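Local coordinates for protein aminoglycoside 3'-phosphotransferase AphA1-IAB (Acinetobacter baumannii, PDB 4GKH) that phosphorylates kanamycin and related aminoglycosides at the 3'-hydroxyl using a nucleoside triphosphate, which makes the bacterium resistant to these antibiotics, at residues S61-V66 with F88-D93; V127-L132 with Q250-D255; D192-H197 with A224-D229. All coordinates share one frame; numbering follows the deposited sequence.

The three contacts sample both lobes of a fold resembling that of eukaryotic protein kinases. Contact 1 ties helix 61-76 to the edge of the five-stranded sheet; the side chain of Val66 lies about 10 Å from the bound pyrazolopyrimidine inhibitor. Contacts 2 and 3 belong to the other lobe, their centres about 12 Å apart, whereas contact 1 is about 34 Å from contact 2 and 26 Å from contact 3, centre to centre. Contact 3 is nested in the chain loop that contact 2 closes, and the two touch through Tyr252 OH and Arg226 NH1, 2.8 Å apart. Contact 3 comes nearest the catalytic centre: the His197 side chain is about 4 Å from that of Asp199, the probable proton acceptor.

Contact 1 (S61-V66 with F88-D93)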
loop_
_atom_site.group_PDB
_atom_site.type_symbol
_atom_site.label_atom_id
_atom_site.label_comp_id
_atom_site.label_asym_id
_atom_site.label_seq_id
_atom_site.Cartn_x
_atom_site.Cartn_y
_atom_site.Cartn_z
ATOM N N SER A 61 -14.771 13.275 -0.095
ATOM C CA SER A 61 -14.399 12.128 0.737
ATOM C C SER A 61 -12.905 11.832 0.595
ATOM O O SER A 61 -12.237 11.478 1.560
ATOM C CB SER A 61 -15.196 10.884 0.327
ATOM O OG SER A 61 -16.570 11.038 0.602
ATOM N N VAL A 62 -12.380 12.007 -0.612
ATOM C CA VAL A 62 -10.985 11.689 -0.899
ATOM C C VAL A 62 -10.011 12.627 -0.174
ATOM O O VAL A 62 -8.854 12.278 0.072
ATOM C CB VAL A 62 -10.735 11.657 -2.424
ATOM C CG1 VAL A 62 -9.278 11.336 -2.736
ATOM C CG2 VAL A 62 -11.636 10.622 -3.064
ATOM N N ALA A 63 -10.492 13.802 0.215
ATOM C CA ALA A 63 -9.681 14.680 1.052
ATOM C C ALA A 63 -9.255 13.967 2.322
ATOM O O ALA A 63 -8.129 14.135 2.785
ATOM C CB ALA A 63 -10.436 15.965 1.396
ATOM N N ASN A 64 -10.154 13.172 2.896
ATOM C CA ASN A 64 -9.817 12.427 4.111
ATOM C C ASN A 64 -8.724 11.386 3.865
ATOM O O ASN A 64 -7.806 11.220 4.681
ATOM C CB ASN A 64 -11.065 11.770 4.688
ATOM C CG ASN A 64 -12.090 12.792 5.114
ATOM O OD1 ASN A 64 -11.733 13.839 5.647
ATOM N ND2 ASN A 64 -13.358 12.519 4.849
ATOM N N ASP A 65 -8.813 10.701 2.732
ATOM C CA ASP A 65 -7.805 9.701 2.380
ATOM C C ASP A 65 -6.422 10.316 2.249
ATOM O O ASP A 65 -5.433 9.756 2.727
ATOM C CB ASP A 65 -8.191 8.995 1.078
ATOM C CG ASP A 65 -9.462 8.164 1.219
ATOM O OD1 ASP A 65 -9.599 7.429 2.219
ATOM O OD2 ASP A 65 -10.330 8.255 0.332
ATOM N N VAL A 66 -6.349 11.469 1.594
ATOM C CA VAL A 66 -5.078 12.163 1.437
ATOM C C VAL A 66 -4.533 12.664 2.797
ATOM O O VAL A 66 -3.330 12.582 3.082
ATOM C CB VAL A 66 -5.219 13.322 0.431
ATOM C CG1 VAL A 66 -3.906 14.124 0.337
ATOM C CG2 VAL A 66 -5.607 12.769 -0.927
ATOM N N PHE A 88 1.692 20.516 2.873
ATOM C CA PHE A 88 0.360 19.911 2.898
ATOM C C PHE A 88 -0.647 20.988 3.268
ATOM O O PHE A 88 -0.361 21.859 4.083
ATOM C CB PHE A 88 0.290 18.733 3.878
ATOM C CG PHE A 88 -1.114 18.210 4.110
ATOM C CD1 PHE A 88 -1.639 17.198 3.305
ATOM C CD2 PHE A 88 -1.897 18.718 5.143
ATOM C CE1 PHE A 88 -2.947 16.723 3.520
ATOM C CE2 PHE A 88 -3.185 18.243 5.368
ATOM C CZ PHE A 88 -3.712 17.242 4.558
ATOM N N ILE A 89 -1.819 20.928 2.639
ATOM C CA ILE A 89 -2.864 21.900 2.912
ATOM C C ILE A 89 -4.186 21.156 3.025
ATOM O O ILE A 89 -4.470 20.256 2.246
ATOM C CB ILE A 89 -2.970 22.959 1.790
ATOM C CG1 ILE A 89 -1.634 23.679 1.595
ATOM C CG2 ILE A 89 -4.074 23.972 2.099
ATOM C CD1 ILE A 89 -1.625 24.657 0.444
ATOM N N ARG A 90 -4.979 21.533 4.023
ATOM C CA ARG A 90 -6.313 20.981 4.178
ATOM C C ARG A 90 -7.296 22.133 4.355
ATOM O O ARG A 90 -7.137 22.970 5.255
ATOM C CB ARG A 90 -6.396 20.054 5.396
ATOM C CG ARG A 90 -7.815 19.517 5.658
ATOM C CD ARG A 90 -8.241 18.603 4.507
ATOM N NE ARG A 90 -9.678 18.328 4.468
ATOM C CZ ARG A 90 -10.231 17.223 4.957
ATOM N NH1 ARG A 90 -9.463 16.308 5.535
ATOM N NH2 ARG A 90 -11.545 17.034 4.873
ATOM N N THR A 91 -8.297 22.172 3.485
ATOM C CA THR A 91 -9.459 23.031 3.672
ATOM C C THR A 91 -10.662 22.082 3.840
ATOM O O THR A 91 -10.483 20.868 3.724
ATOM C CB THR A 91 -9.623 24.014 2.491
ATOM O OG1 THR A 91 -9.771 23.283 1.271
ATOM C CG2 THR A 91 -8.410 24.929 2.388
ATOM N N PRO A 92 -11.870 22.616 4.142
ATOM C CA PRO A 92 -12.973 21.685 4.424
ATOM C C PRO A 92 -13.202 20.612 3.357
ATOM O O PRO A 92 -13.366 19.449 3.729
ATOM C CB PRO A 92 -14.179 22.614 4.541
ATOM C CG PRO A 92 -13.601 23.846 5.157
ATOM C CD PRO A 92 -12.226 23.996 4.538
ATOM N N ASP A 93 -13.150 20.980 2.078
ATOM C CA ASP A 93 -13.434 20.040 0.987
ATOM C C ASP A 93 -12.220 19.543 0.184
ATOM O O ASP A 93 -12.391 18.773 -0.768
ATOM C CB ASP A 93 -14.443 20.651 0.015
ATOM C CG ASP A 93 -15.788 20.933 0.665
ATOM O OD1 ASP A 93 -16.155 20.220 1.621
ATOM O OD2 ASP A 93 -16.476 21.867 0.209
#
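Arg90 and Asn64 make a polar join between helix 61-76 and edge strand 85-91. The amide oxygen Asn64 OD1 faces the two terminal nitrogens of the guanidinium, accepting a hydrogen bond from Arg90 NH2 at 3.3 Å and a weak one from Arg90 NH1 at 3.4 Å. The oxygen lies near the guanidinium plane, but NH2 stands above the amide carbonyl plane, the two flat groups being turned 53° against each other; this is a modest grip.

The arginine is held more firmly from its own side. Its chain bends at chi2, folding the guanidinium back over the strand end, where Arg90 NE donates to Thr91 O at 2.8 Å and Arg90 NH2 reaches Pro92 O at 3.2 Å in a nearly straight bond (172°). Arg90 NH1 also bonds to Thr67 OG1, one turn further along the helix.

With its edge so occupied, the guanidinium offers a face to Ala63, whose CB sits over the centre of the group, 3.8 Å from Arg90 CZ. Deeper in, the packing is light: Val66 CG1 approaches Phe88 CE1 at 4.2 Å, and Ala95 of the neighbouring strand 94-100 underlies Ala63, Val66 and Arg90. The short segments 61-66 and 88-91 run roughly antiparallel, 147° between their directions, with axes 9.9 Å apart. A backbone hydrogen bond between Asp93 and Gly60 adds a tie nearby.

With 224 Å² buried, the join between these two segments is more polar than apolar: four bonds and a weak fifth probably steady the arginine's plane and spread its charge over neutral oxygens.

Contact 2 (V127-L132 with Q250-D255); sequences VFLRRL and QKYGID
Arg130 and Tyr252 supply the polar link between helix 118-133 and the C-terminal end of helix 242-252. Arg130 NH1 donates to the backbone oxygen Tyr252 O at 2.8 Å, with an N-H...O angle of 154°. The oxygen lies in the guanidinium plane, while the nitrogen comes from above the peptide carbonyl plane, 48° out of it. The bend at chi3 turns the guanidinium across the helix end instead of letting the chain run straight past it.

Van der Waals contacts involve the stem of the same arginine and its neighbour. Arg130 CG meets Tyr252 CD1 at 3.8 Å, and Arg130 CD rests on Lys251 O at 3.7 Å. Leu129 packs its branch point against the ring, CG to Tyr252 CE1 at 3.9 Å, with CD2 alongside. The CD1-CE1 side of the tyrosine therefore meets two consecutive residues of helix 118-133, while its hydroxyl goes further, bonding to His133 ND1 and reaching contact 3.

The backbone ends the helix here in a Schellman motif, so Tyr252 O lies in its last turn. Gly253, with phi 119°, is the C' residue: Ile254 N returns to Phe249 O and, more weakly, Gly253 N to Gln250 O at 3.2 Å. The chain leaves the helix at this point, and the arginine meets a carbonyl of that turn.

A cationic group at the C-terminus of a helix is well matched to the negative end of the helix dipole, so the bond probably gains some electrostatic strength, while the buried tyrosine ring carries the apolar part.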
loop_
_atom_site.group_PDB
_atom_site.type_symbol
_atom_site.label_atom_id
_atom_site.label_comp_id
_atom_site.label_asym_id
_atom_site.label_seq_id
_atom_site.Cartn_x
_atom_site.Cartn_y
_atom_site.Cartn_z
ATOM N N VAL A 127 13.088 -8.873 3.440
ATOM C CA VAL A 127 13.937 -8.164 4.401
ATOM C C VAL A 127 13.289 -6.844 4.812
ATOM O O VAL A 127 13.268 -6.468 5.996
ATOM C CB VAL A 127 15.342 -7.864 3.813
ATOM C CG1 VAL A 127 16.096 -6.877 4.708
ATOM C CG2 VAL A 127 16.145 -9.155 3.622
ATOM N N PHE A 128 12.739 -6.155 3.818
ATOM C CA PHE A 128 12.106 -4.860 4.020
ATOM C C PHE A 128 10.847 -5.006 4.870
ATOM O O PHE A 128 10.584 -4.189 5.755
ATOM C CB PHE A 128 11.768 -4.246 2.655
ATOM C CG PHE A 128 11.366 -2.792 2.703
ATOM C CD1 PHE A 128 10.038 -2.423 2.878
ATOM C CD2 PHE A 128 12.312 -1.792 2.531
ATOM C CE1 PHE A 128 9.661 -1.075 2.913
ATOM C CE2 PHE A 128 11.941 -0.448 2.557
ATOM C CZ PHE A 128 10.605 -0.098 2.733
ATOM N N LEU A 129 10.069 -6.041 4.594
ATOM C CA LEU A 129 8.854 -6.319 5.340
ATOM C C LEU A 129 9.186 -6.732 6.774
ATOM O O LEU A 129 8.502 -6.320 7.720
ATOM C CB LEU A 129 8.016 -7.390 4.623
ATOM C CG LEU A 129 6.589 -7.623 5.130
ATOM C CD1 LEU A 129 5.788 -6.328 5.070
ATOM C CD2 LEU A 129 5.891 -8.714 4.317
ATOM N N ARG A 130 10.250 -7.518 6.941
ATOM C CA ARG A 130 10.711 -7.876 8.276
ATOM C C ARG A 130 11.069 -6.628 9.088
ATOM O O ARG A 130 10.743 -6.544 10.273
ATOM C CB ARG A 130 11.916 -8.844 8.220
ATOM C CG ARG A 130 11.535 -10.304 7.970
ATOM C CD ARG A 130 12.743 -11.150 7.597
ATOM N NE ARG A 130 13.740 -11.178 8.660
ATOM C CZ ARG A 130 13.730 -12.043 9.671
ATOM N NH1 ARG A 130 12.770 -12.957 9.762
ATOM N NH2 ARG A 130 14.683 -11.992 10.593
ATOM N N ARG A 131 11.735 -5.666 8.450
ATOM C CA ARG A 131 12.071 -4.399 9.114
ATOM C C ARG A 131 10.813 -3.696 9.590
ATOM O O ARG A 131 10.706 -3.314 10.766
ATOM C CB ARG A 131 12.827 -3.449 8.180
ATOM C CG ARG A 131 14.289 -3.762 7.977
ATOM C CD ARG A 131 14.873 -2.891 6.868
ATOM N NE ARG A 131 14.831 -1.464 7.190
ATOM C CZ ARG A 131 15.097 -0.495 6.315
ATOM N NH1 ARG A 131 15.042 0.776 6.690
ATOM N NH2 ARG A 131 15.418 -0.797 5.061
ATOM N N LEU A 132 9.868 -3.512 8.676
ATOM C CA LEU A 132 8.604 -2.847 9.015
ATOM C C LEU A 132 7.896 -3.528 10.175
ATOM O O LEU A 132 7.436 -2.872 11.125
ATOM C CB LEU A 132 7.671 -2.831 7.795
ATOM C CG LEU A 132 6.345 -2.091 8.022
ATOM C CD1 LEU A 132 6.601 -0.607 8.213
ATOM C CD2 LEU A 132 5.396 -2.339 6.846
ATOM N N GLN A 250 9.104 -18.109 3.174
ATOM C CA GLN A 250 10.354 -18.695 3.635
ATOM C C GLN A 250 11.357 -17.657 4.139
ATOM O O GLN A 250 11.871 -17.777 5.254
ATOM C CB GLN A 250 10.998 -19.540 2.536
ATOM C CG GLN A 250 12.422 -19.993 2.857
ATOM C CD GLN A 250 12.475 -21.013 3.970
ATOM O OE1 GLN A 250 13.484 -21.136 4.667
ATOM N NE2 GLN A 250 11.387 -21.759 4.144
ATOM N N LYS A 251 11.635 -16.646 3.320
ATOM C CA LYS A 251 12.641 -15.634 3.653
ATOM C C LYS A 251 12.149 -14.730 4.775
ATOM O O LYS A 251 12.934 -14.250 5.580
ATOM C CB LYS A 251 13.009 -14.808 2.409
ATOM C CG LYS A 251 13.778 -15.659 1.366
ATOM C CD LYS A 251 15.092 -16.119 1.934
ATOM C CE LYS A 251 15.859 -16.978 0.946
ATOM N NZ LYS A 251 17.277 -17.106 1.384
ATOM N N TYR A 252 10.842 -14.511 4.825
ATOM C CA TYR A 252 10.243 -13.670 5.874
ATOM C C TYR A 252 10.397 -14.358 7.236
ATOM O O TYR A 252 10.507 -13.704 8.274
ATOM C CB TYR A 252 8.764 -13.418 5.564
ATOM C CG TYR A 252 8.038 -12.640 6.632
ATOM C CD1 TYR A 252 8.060 -11.251 6.645
ATOM C CD2 TYR A 252 7.320 -13.297 7.621
ATOM C CE1 TYR A 252 7.373 -10.533 7.614
ATOM C CE2 TYR A 252 6.644 -12.595 8.593
ATOM C CZ TYR A 252 6.672 -11.217 8.583
ATOM O OH TYR A 252 5.991 -10.535 9.556
ATOM N N GLY A 253 10.391 -15.689 7.221
ATOM C CA GLY A 253 10.632 -16.476 8.420
ATOM C C GLY A 253 9.475 -17.378 8.809
ATOM O O GLY A 253 9.431 -17.896 9.928
ATOM N N ILE A 254 8.537 -17.575 7.889
ATOM C CA ILE A 254 7.382 -18.437 8.139
ATOM C C ILE A 254 7.438 -19.702 7.295
ATOM O O ILE A 254 7.366 -19.640 6.072
ATOM C CB ILE A 254 6.066 -17.709 7.831
ATOM C CG1 ILE A 254 5.816 -16.612 8.865
ATOM C CG2 ILE A 254 4.908 -18.694 7.837
ATOM C CD1 ILE A 254 4.612 -15.715 8.546
ATOM N N ASP A 255 7.562 -20.850 7.951
ATOM C CA ASP A 255 7.655 -22.126 7.246
ATOM C C ASP A 255 6.310 -22.789 6.973
ATOM O O ASP A 255 6.186 -23.561 6.028
ATOM C CB ASP A 255 8.554 -23.095 8.002
ATOM C CG ASP A 255 10.014 -22.774 7.828
ATOM O OD1 ASP A 255 10.388 -22.287 6.738
ATOM O OD2 ASP A 255 10.779 -23.004 8.782
#

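Contact 3 (D192-H197 with A224-D229)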
loop_
_atom_site.group_PDB
_atom_site.type_symbol
_atom_site.label_atom_id
_atom_site.label_comp_id
_atom_site.label_asym_id
_atom_site.label_seq_id
_atom_site.Cartn_x
_atom_site.Cartn_y
_atom_site.Cartn_z
ATOM N N ASP A 192 -1.862 -11.495 15.259
ATOM C CA ASP A 192 -0.440 -11.426 15.551
ATOM C C ASP A 192 -0.076 -10.018 15.079
ATOM O O ASP A 192 0.292 -9.818 13.915
ATOM C CB ASP A 192 0.276 -12.485 14.717
ATOM C CG ASP A 192 1.748 -12.559 14.997
ATOM O OD1 ASP A 192 2.254 -11.721 15.772
ATOM O OD2 ASP A 192 2.400 -13.456 14.424
ATOM N N SER A 193 -0.241 -9.040 15.970
ATOM C CA SER A 193 -0.261 -7.626 15.573
ATOM C C SER A 193 1.122 -7.025 15.419
ATOM O O SER A 193 1.975 -7.189 16.283
ATOM C CB SER A 193 -1.056 -6.795 16.585
ATOM O OG SER A 193 -2.379 -7.277 16.720
ATOM N N VAL A 194 1.324 -6.308 14.320
ATOM C CA VAL A 194 2.585 -5.631 14.065
ATOM C C VAL A 194 2.238 -4.329 13.378
ATOM O O VAL A 194 1.086 -4.113 13.000
ATOM C CB VAL A 194 3.468 -6.443 13.103
ATOM C CG1 VAL A 194 3.838 -7.811 13.723
ATOM C CG2 VAL A 194 2.748 -6.619 11.774
ATOM N N VAL A 195 3.223 -3.458 13.202
ATOM C CA VAL A 195 3.012 -2.278 12.361
ATOM C C VAL A 195 2.931 -2.712 10.893
ATOM O O VAL A 195 3.874 -3.323 10.368
ATOM C CB VAL A 195 4.172 -1.251 12.525
ATOM C CG1 VAL A 195 3.945 -0.061 11.601
ATOM C CG2 VAL A 195 4.302 -0.785 13.999
ATOM N N THR A 196 1.811 -2.418 10.231
ATOM C CA THR A 196 1.628 -2.837 8.840
ATOM C C THR A 196 1.553 -1.655 7.893
ATOM O O THR A 196 1.226 -0.529 8.293
ATOM C CB THR A 196 0.358 -3.704 8.621
ATOM O OG1 THR A 196 -0.804 -2.932 8.947
ATOM C CG2 THR A 196 0.405 -4.978 9.470
ATOM N N HIS A 197 1.853 -1.921 6.627
ATOM C CA HIS A 197 1.793 -0.899 5.588
ATOM C C HIS A 197 0.346 -0.724 5.128
ATOM O O HIS A 197 -0.146 0.394 4.948
ATOM C CB HIS A 197 2.662 -1.357 4.405
ATOM C CG HIS A 197 2.643 -0.417 3.241
ATOM N ND1 HIS A 197 1.631 -0.413 2.307
ATOM C CD2 HIS A 197 3.523 0.531 2.846
ATOM C CE1 HIS A 197 1.876 0.512 1.398
ATOM N NE2 HIS A 197 3.017 1.102 1.703
ATOM N N ALA A 224 -1.989 -3.946 12.698
ATOM C CA ALA A 224 -2.865 -4.985 12.142
ATOM C C ALA A 224 -2.145 -6.337 12.183
ATOM O O ALA A 224 -0.984 -6.424 12.598
ATOM C CB ALA A 224 -3.275 -4.624 10.722
ATOM N N ASP A 225 -2.822 -7.405 11.777
ATOM C CA ASP A 225 -2.161 -8.718 11.752
ATOM C C ASP A 225 -1.070 -8.694 10.672
ATOM O O ASP A 225 -1.253 -8.059 9.638
ATOM C CB ASP A 225 -3.181 -9.831 11.464
ATOM C CG ASP A 225 -2.571 -11.214 11.562
ATOM O OD1 ASP A 225 -2.014 -11.687 10.548
ATOM O OD2 ASP A 225 -2.638 -11.817 12.653
ATOM N N ARG A 226 0.049 -9.394 10.890
ATOM C CA ARG A 226 1.134 -9.375 9.891
ATOM C C ARG A 226 0.690 -9.899 8.513
ATOM O O ARG A 226 1.256 -9.526 7.489
ATOM C CB ARG A 226 2.390 -10.111 10.397
ATOM C CG ARG A 226 2.229 -11.599 10.637
ATOM C CD ARG A 226 3.527 -12.243 11.177
ATOM N NE ARG A 226 3.728 -12.017 12.606
ATOM C CZ ARG A 226 4.757 -11.356 13.138
ATOM N NH1 ARG A 226 5.706 -10.844 12.372
ATOM N NH2 ARG A 226 4.840 -11.206 14.453
ATOM N N TYR A 227 -0.339 -10.741 8.476
ATOM C CA TYR A 227 -0.828 -11.259 7.190
ATOM C C TYR A 227 -1.534 -10.209 6.313
ATOM O O TYR A 227 -1.803 -10.453 5.136
ATOM C CB TYR A 227 -1.713 -12.499 7.394
ATOM C CG TYR A 227 -0.921 -13.778 7.583
ATOM C CD1 TYR A 227 -0.235 -14.028 8.770
ATOM C CD2 TYR A 227 -0.872 -14.742 6.578
ATOM C CE1 TYR A 227 0.501 -15.194 8.947
ATOM C CE2 TYR A 227 -0.144 -15.913 6.746
ATOM C CZ TYR A 227 0.535 -16.136 7.935
ATOM O OH TYR A 227 1.248 -17.307 8.099
ATOM N N GLN A 228 -1.834 -9.038 6.869
ATOM C CA GLN A 228 -2.343 -7.950 6.033
ATOM C C GLN A 228 -1.347 -7.611 4.930
ATOM O O GLN A 228 -1.728 -7.348 3.793
ATOM C CB GLN A 228 -2.612 -6.683 6.860
ATOM C CG GLN A 228 -2.897 -5.440 5.985
ATOM C CD GLN A 228 -4.146 -5.605 5.123
ATOM O OE1 GLN A 228 -5.035 -6.393 5.449
ATOM N NE2 GLN A 228 -4.217 -4.860 4.012
ATOM N N ASP A 229 -0.064 -7.618 5.268
ATOM C CA ASP A 229 0.969 -7.278 4.292
ATOM C C ASP A 229 1.407 -8.507 3.517
ATOM O O ASP A 229 1.612 -8.446 2.304
ATOM C CB ASP A 229 2.177 -6.611 4.983
ATOM C CG ASP A 229 1.847 -5.188 5.507
ATOM O OD1 ASP A 229 0.908 -4.544 4.962
ATOM O OD2 ASP A 229 2.532 -4.731 6.456
#
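Thr196 and Asp229 meet in the closely packed interior half of this contact. The carboxylate oxygen Asp229 OD2 lies 3.2 Å from Thr196 CB and accepts from the backbone His197 N at 2.9 Å, using its syn lone pair. Bonds from His133 NE2 to OD2 and from Gly198 N to Asp229 OD1 also hold the carboxylate. Thr196 packs against the same group: its CG2 also meets Asp225 O at 3.5 Å, while OG1, bonded to Gly222 O, touches the CB of Ala224.

Between the halves runs a short antiparallel pairing. Val194 and Ala224 form its hydrogen-bonded pair, Val194 N to Ala224 O and Ala224 N to Val194 O, and Ser193 faces Asp225 as the non-hydrogen-bonded pair. This two-stranded element leads strand 193-196 toward the probable catalytic loop of the kinase-like fold: His197 ND1 is hydrogen-bonded to the backbone N of Asp199, the likely proton acceptor, and His197 NE2 bonds to Ile216 O. On the other strand, Asp225 turns the chain into helix 227-237, OD1 capping Tyr227 N at 2.8 Å.

Toward solvent, where Asp192 and Arg226 are partly exposed, the contact is polar and tightly bonded. Arg226 grips Asp192 side-on, NE to OD2 at 2.7 Å and NH2 to OD1 at 2.9 Å. The bend at chi3 (79°) brings both nitrogens over the carboxylate plane, which is 61° from the guanidinium. Val194 CG1 rests over one guanidinium face. Separately, Asp192 N donates almost straight (176°) to Asp225 OD2, an oxygen that also forms a salt bridge with Lys261.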